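Local coordinates for mitogen-activated protein kinase kinase kinase 15 (Homo sapiens, PDB 6V0M) that probably phosphorylates MAP kinase kinases as an apoptosis signal-regulating kinase, with a sterile alpha-motif domain that probably helps it form complexes with related kinases, at residues Tyr29-Ser32 with Asp33-Glu37; Gly50-Leu53 with Cys54-Ser58. One frame throughout, in Å; residues are numbered along the deposited sequence.

Contact 1. Residues Tyr29-Ser32 with Asp33-Glu37; sequences YTLS and DILNE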
loop_
_atom_site.group_PDB
_atom_site.type_symbol
_atom_site.label_atom_id
_atom_site.label_comp_id
_atom_site.label_asym_id
_atom_site.label_seq_id
_atom_site.Cartn_x
_atom_site.Cartn_y
_atom_site.Cartn_z
ATOM N N TYR A 29 -8.808 -3.130 -1.894
ATOM C CA TYR A 29 -7.808 -2.092 -2.339
ATOM C C TYR A 29 -7.138 -2.538 -3.643
ATOM O O TYR A 29 -6.787 -3.668 -3.819
ATOM C CB TYR A 29 -6.750 -1.807 -1.298
ATOM C CG TYR A 29 -7.182 -1.035 -0.077
ATOM C CD1 TYR A 29 -7.399 0.329 -0.128
ATOM C CD2 TYR A 29 -7.341 -1.644 1.143
ATOM C CE1 TYR A 29 -7.712 1.056 0.979
ATOM C CE2 TYR A 29 -7.753 -0.929 2.255
ATOM C CZ TYR A 29 -7.933 0.436 2.161
ATOM O OH TYR A 29 -8.322 1.147 3.239
ATOM N N THR A 30 -6.953 -1.584 -4.547
ATOM C CA THR A 30 -6.139 -1.782 -5.764
ATOM C C THR A 30 -4.831 -1.070 -5.484
ATOM O O THR A 30 -4.716 -0.221 -4.564
ATOM C CB THR A 30 -6.814 -1.170 -6.986
ATOM O OG1 THR A 30 -6.925 0.247 -6.807
ATOM C CG2 THR A 30 -8.204 -1.685 -7.248
ATOM N N LEU A 31 -3.850 -1.375 -6.332
ATOM C CA LEU A 31 -2.573 -0.701 -6.258
ATOM C C LEU A 31 -2.813 0.785 -6.479
ATOM O O LEU A 31 -2.240 1.630 -5.778
ATOM C CB LEU A 31 -1.597 -1.288 -7.274
ATOM C CG LEU A 31 -0.158 -0.760 -7.270
ATOM C CD1 LEU A 31 0.441 -0.752 -5.917
ATOM C CD2 LEU A 31 0.663 -1.641 -8.216
ATOM N N SER A 32 -3.692 1.129 -7.423
ATOM C CA SER A 32 -4.032 2.550 -7.625
ATOM C C SER A 32 -4.494 3.256 -6.353
ATOM O O SER A 32 -4.098 4.414 -6.030
ATOM C CB SER A 32 -5.087 2.700 -8.714
ATOM O OG SER A 32 -5.286 4.045 -8.938
ATOM N N ASP A 33 -5.378 2.585 -5.604
ATOM C CA ASP A 33 -5.872 3.130 -4.347
ATOM C C ASP A 33 -4.699 3.414 -3.388
ATOM O O ASP A 33 -4.742 4.444 -2.657
ATOM C CB ASP A 33 -6.908 2.206 -3.625
ATOM C CG ASP A 33 -8.156 1.925 -4.398
ATOM O OD1 ASP A 33 -8.672 2.803 -5.133
ATOM O OD2 ASP A 33 -8.737 0.805 -4.190
ATOM N N ILE A 34 -3.747 2.455 -3.272
ATOM C CA ILE A 34 -2.656 2.536 -2.314
ATOM C C ILE A 34 -1.745 3.706 -2.722
ATOM O O ILE A 34 -1.447 4.523 -1.910
ATOM C CB ILE A 34 -1.861 1.239 -2.186
ATOM C CG1 ILE A 34 -2.750 0.058 -1.630
ATOM C CG2 ILE A 34 -0.712 1.372 -1.268
ATOM C CD1 ILE A 34 -3.511 0.399 -0.406
ATOM N N LEU A 35 -1.407 3.754 -4.008
ATOM C CA LEU A 35 -0.488 4.832 -4.495
ATOM C C LEU A 35 -1.077 6.234 -4.407
ATOM O O LEU A 35 -0.363 7.207 -4.160
ATOM C CB LEU A 35 -0.081 4.514 -5.918
ATOM C CG LEU A 35 0.765 3.259 -6.103
ATOM C CD1 LEU A 35 0.907 3.028 -7.616
ATOM C CD2 LEU A 35 2.070 3.244 -5.338
ATOM N N ASN A 36 -2.373 6.356 -4.709
ATOM C CA ASN A 36 -3.045 7.656 -4.930
ATOM C C ASN A 36 -4.047 8.142 -3.843
ATOM O O ASN A 36 -4.186 9.317 -3.604
ATOM C CB ASN A 36 -3.729 7.634 -6.281
ATOM C CG ASN A 36 -2.728 7.429 -7.399
ATOM O OD1 ASN A 36 -1.890 8.291 -7.604
ATOM N ND2 ASN A 36 -2.725 6.259 -8.042
ATOM N N GLU A 37 -4.768 7.214 -3.198
ATOM C CA GLU A 37 -5.951 7.566 -2.404
ATOM C C GLU A 37 -5.832 7.365 -0.921
ATOM O O GLU A 37 -6.372 8.133 -0.168
ATOM C CB GLU A 37 -7.159 6.709 -2.860
ATOM C CG GLU A 37 -7.396 6.660 -4.357
ATOM C CD GLU A 37 -7.980 7.948 -4.857
ATOM O OE1 GLU A 37 -9.037 8.325 -4.330
ATOM O OE2 GLU A 37 -7.454 8.548 -5.801
HETATM O O HOH W 1 -7.746 4.208 -7.253
#
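T30 and D33 close the start of helix 31-37 with a capping box. T30 OG1 accepts from D33 N at 3.1 Å, and D33 OD2 takes T30 N at 3.0 Å, met from above the carboxylate plane. Placing OG1 between the backbone N and the carbonyl carbon (chi1 63°) turns it to the first turn of the helix. D33 crosses Y29 at about a right angle, its CB in plane at the ring edge, while I34 CD1 comes obliquely to Y29 CD1 at 3.9 Å. A water donates to D33 OD1 and meets S32 OG. Replacing D33 with an alanine would probably leave T30 N without its capping acceptor and the water without the carboxylate oxygen it donates to. S32 O is gripped twice by N36, through its backbone N at 2.9 Å and through ND2 at 3.1 Å; ND2 lies in the carbonyl plane on a lone pair, but its bond is bent and S32 O tilted from the amide plane. L31 and L35 meet obliquely, L31 CG touching L35 CD1 at 4.0 Å. Both leucines rest on W10 of helix 4-13; I34 and L35 reach V60 and Y63 of helix 50-70, where R64 bonds to L35 O.

Contact 2. Residues Gly50-Leu53 with Cys54-Ser58; sequences GGLL and CRLWS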
loop_
_atom_site.group_PDB
_atom_site.type_symbol
_atom_site.label_atom_id
_atom_site.label_comp_id
_atom_site.label_asym_id
_atom_site.label_seq_id
_atom_site.Cartn_x
_atom_site.Cartn_y
_atom_site.Cartn_z
ATOM N N GLY A 50 4.060 -1.347 12.630
ATOM C CA GLY A 50 4.826 -0.107 12.397
ATOM C C GLY A 50 5.831 -0.179 11.260
ATOM O O GLY A 50 5.954 0.757 10.462
ATOM N N GLY A 51 6.609 -1.263 11.218
ATOM C CA GLY A 51 7.660 -1.453 10.215
ATOM C C GLY A 51 7.105 -1.404 8.805
ATOM O O GLY A 51 7.539 -0.642 7.929
ATOM N N LEU A 52 6.087 -2.229 8.545
ATOM C CA LEU A 52 5.475 -2.246 7.236
ATOM C C LEU A 52 4.795 -0.922 6.935
ATOM O O LEU A 52 4.882 -0.434 5.811
ATOM C CB LEU A 52 4.450 -3.389 7.087
ATOM C CG LEU A 52 3.670 -3.391 5.785
ATOM C CD1 LEU A 52 4.653 -3.732 4.690
ATOM C CD2 LEU A 52 2.565 -4.460 5.921
ATOM N N LEU A 53 4.111 -0.352 7.937
ATOM C CA LEU A 53 3.402 0.877 7.728
ATOM C C LEU A 53 4.404 1.970 7.342
ATOM O O LEU A 53 4.188 2.728 6.421
ATOM C CB LEU A 53 2.663 1.264 8.965
ATOM C CG LEU A 53 1.639 2.368 8.733
ATOM C CD1 LEU A 53 0.472 2.121 9.744
ATOM C CD2 LEU A 53 2.215 3.747 8.810
ATOM N N CYS A 54 5.545 1.949 8.008
ATOM C CA CYS A 54 6.617 2.982 7.758
ATOM C C CYS A 54 7.134 2.864 6.328
ATOM O O CYS A 54 7.105 3.839 5.576
ATOM C CB CYS A 54 7.665 2.772 8.760
ATOM S SG CYS A 54 9.084 3.804 8.514
ATOM N N ARG A 55 7.474 1.630 5.946
ATOM C CA ARG A 55 7.962 1.286 4.614
ATOM C C ARG A 55 6.991 1.578 3.526
ATOM O O ARG A 55 7.333 2.157 2.468
ATOM C CB ARG A 55 8.288 -0.248 4.557
ATOM C CG ARG A 55 9.605 -0.473 5.224
ATOM C CD ARG A 55 10.203 -1.858 5.074
ATOM N NE ARG A 55 9.235 -2.852 5.324
ATOM C CZ ARG A 55 9.060 -3.515 6.445
ATOM N NH1 ARG A 55 9.755 -3.323 7.576
ATOM N NH2 ARG A 55 8.088 -4.367 6.452
ATOM N N LEU A 56 5.749 1.120 3.734
ATOM C CA LEU A 56 4.731 1.286 2.758
ATOM C C LEU A 56 4.399 2.778 2.521
ATOM O O LEU A 56 4.336 3.251 1.362
ATOM C CB LEU A 56 3.519 0.467 3.203
ATOM C CG LEU A 56 2.524 0.205 2.116
ATOM C CD1 LEU A 56 1.757 -1.074 2.467
ATOM C CD2 LEU A 56 1.673 1.439 2.041
ATOM N N TRP A 57 4.227 3.514 3.614
ATOM C CA TRP A 57 3.912 4.912 3.489
ATOM C C TRP A 57 5.076 5.705 2.876
ATOM O O TRP A 57 4.854 6.671 2.145
ATOM C CB TRP A 57 3.551 5.494 4.855
ATOM C CG TRP A 57 3.084 6.857 4.769
ATOM C CD1 TRP A 57 3.703 7.974 5.233
ATOM C CD2 TRP A 57 1.862 7.286 4.147
ATOM N NE1 TRP A 57 2.966 9.074 4.914
ATOM C CE2 TRP A 57 1.809 8.675 4.275
ATOM C CE3 TRP A 57 0.824 6.630 3.511
ATOM C CZ2 TRP A 57 0.739 9.424 3.767
ATOM C CZ3 TRP A 57 -0.276 7.390 3.066
ATOM C CH2 TRP A 57 -0.289 8.740 3.191
ATOM N N SER A 58 6.306 5.325 3.195
ATOM C CA SER A 58 7.466 5.987 2.576
ATOM C C SER A 58 7.461 5.790 1.062
ATOM O O SER A 58 7.645 6.789 0.309
ATOM C CB SER A 58 8.809 5.512 3.157
ATOM O OG SER A 58 8.992 4.145 2.938
#
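L52 O receives the backbone N-H of L56 at 2.7 Å, the shortest bond between G50-L53 and C54-S58, and the donor lies nearly in line with the carbonyl. The same i to i+4 pattern joins C54 N to G50 O, R55 N to G51 O and W57 N to L53 O, making this a regular alpha helix. R55 is the side chain that folds back on it. Its chain bends at chi3 (-47°), which brings the guanidinium over the backbone of the preceding turn: G51 O and L52 N both lie over one of its faces, offset toward the rim. R55 NH2 comes to 3.5 Å from L52 CA and 3.8 Å from L52 CB, and the two side chains cross at about a right angle. G51 contributes no side chain here, and a CB at that position would come tight against R55 NH1. R55 NE donates to Q14 O, just past the end of helix 4-13. Further along, the S58 hydroxyl, three residues on, bonds back to the R55 carbonyl: S58 OG donates to R55 O at 2.6 Å, from above the carbonyl plane and not on a lone pair.

The leucines leave this polar side. L52 CG and L56 CD1 come no nearer than 4.5 Å; L52 touches A16, while L56 packs on W10 and L11 of helix 4-13. L53 and W57 both turn to L43 of helix 40-45, with W57 also touching K40. A long C-terminal helix, exposed along one side and driving leucines into the shorter helices along the other, is characteristic of the five-helix sterile alpha-motif fold.

Contact 1 precedes contact 2 along the chain, with helix 40-45 between them, and their centres lie about 15 Å apart on opposite sides of the chain's centre. Contact 1 comprises the short helix 31-37 with its N-cap and the residue before it, contact 2 the first turns of the long helix 50-70. They nevertheless meet in the core, where I34 CG2 packs on L56 CD2 at 4.1 Å. W10 of helix 4-13 touches side chains of both, so the first helix helps join the start of the short helix to that of the long one. Together they illustrate how this small all-helical domain is held by a shared apolar centre.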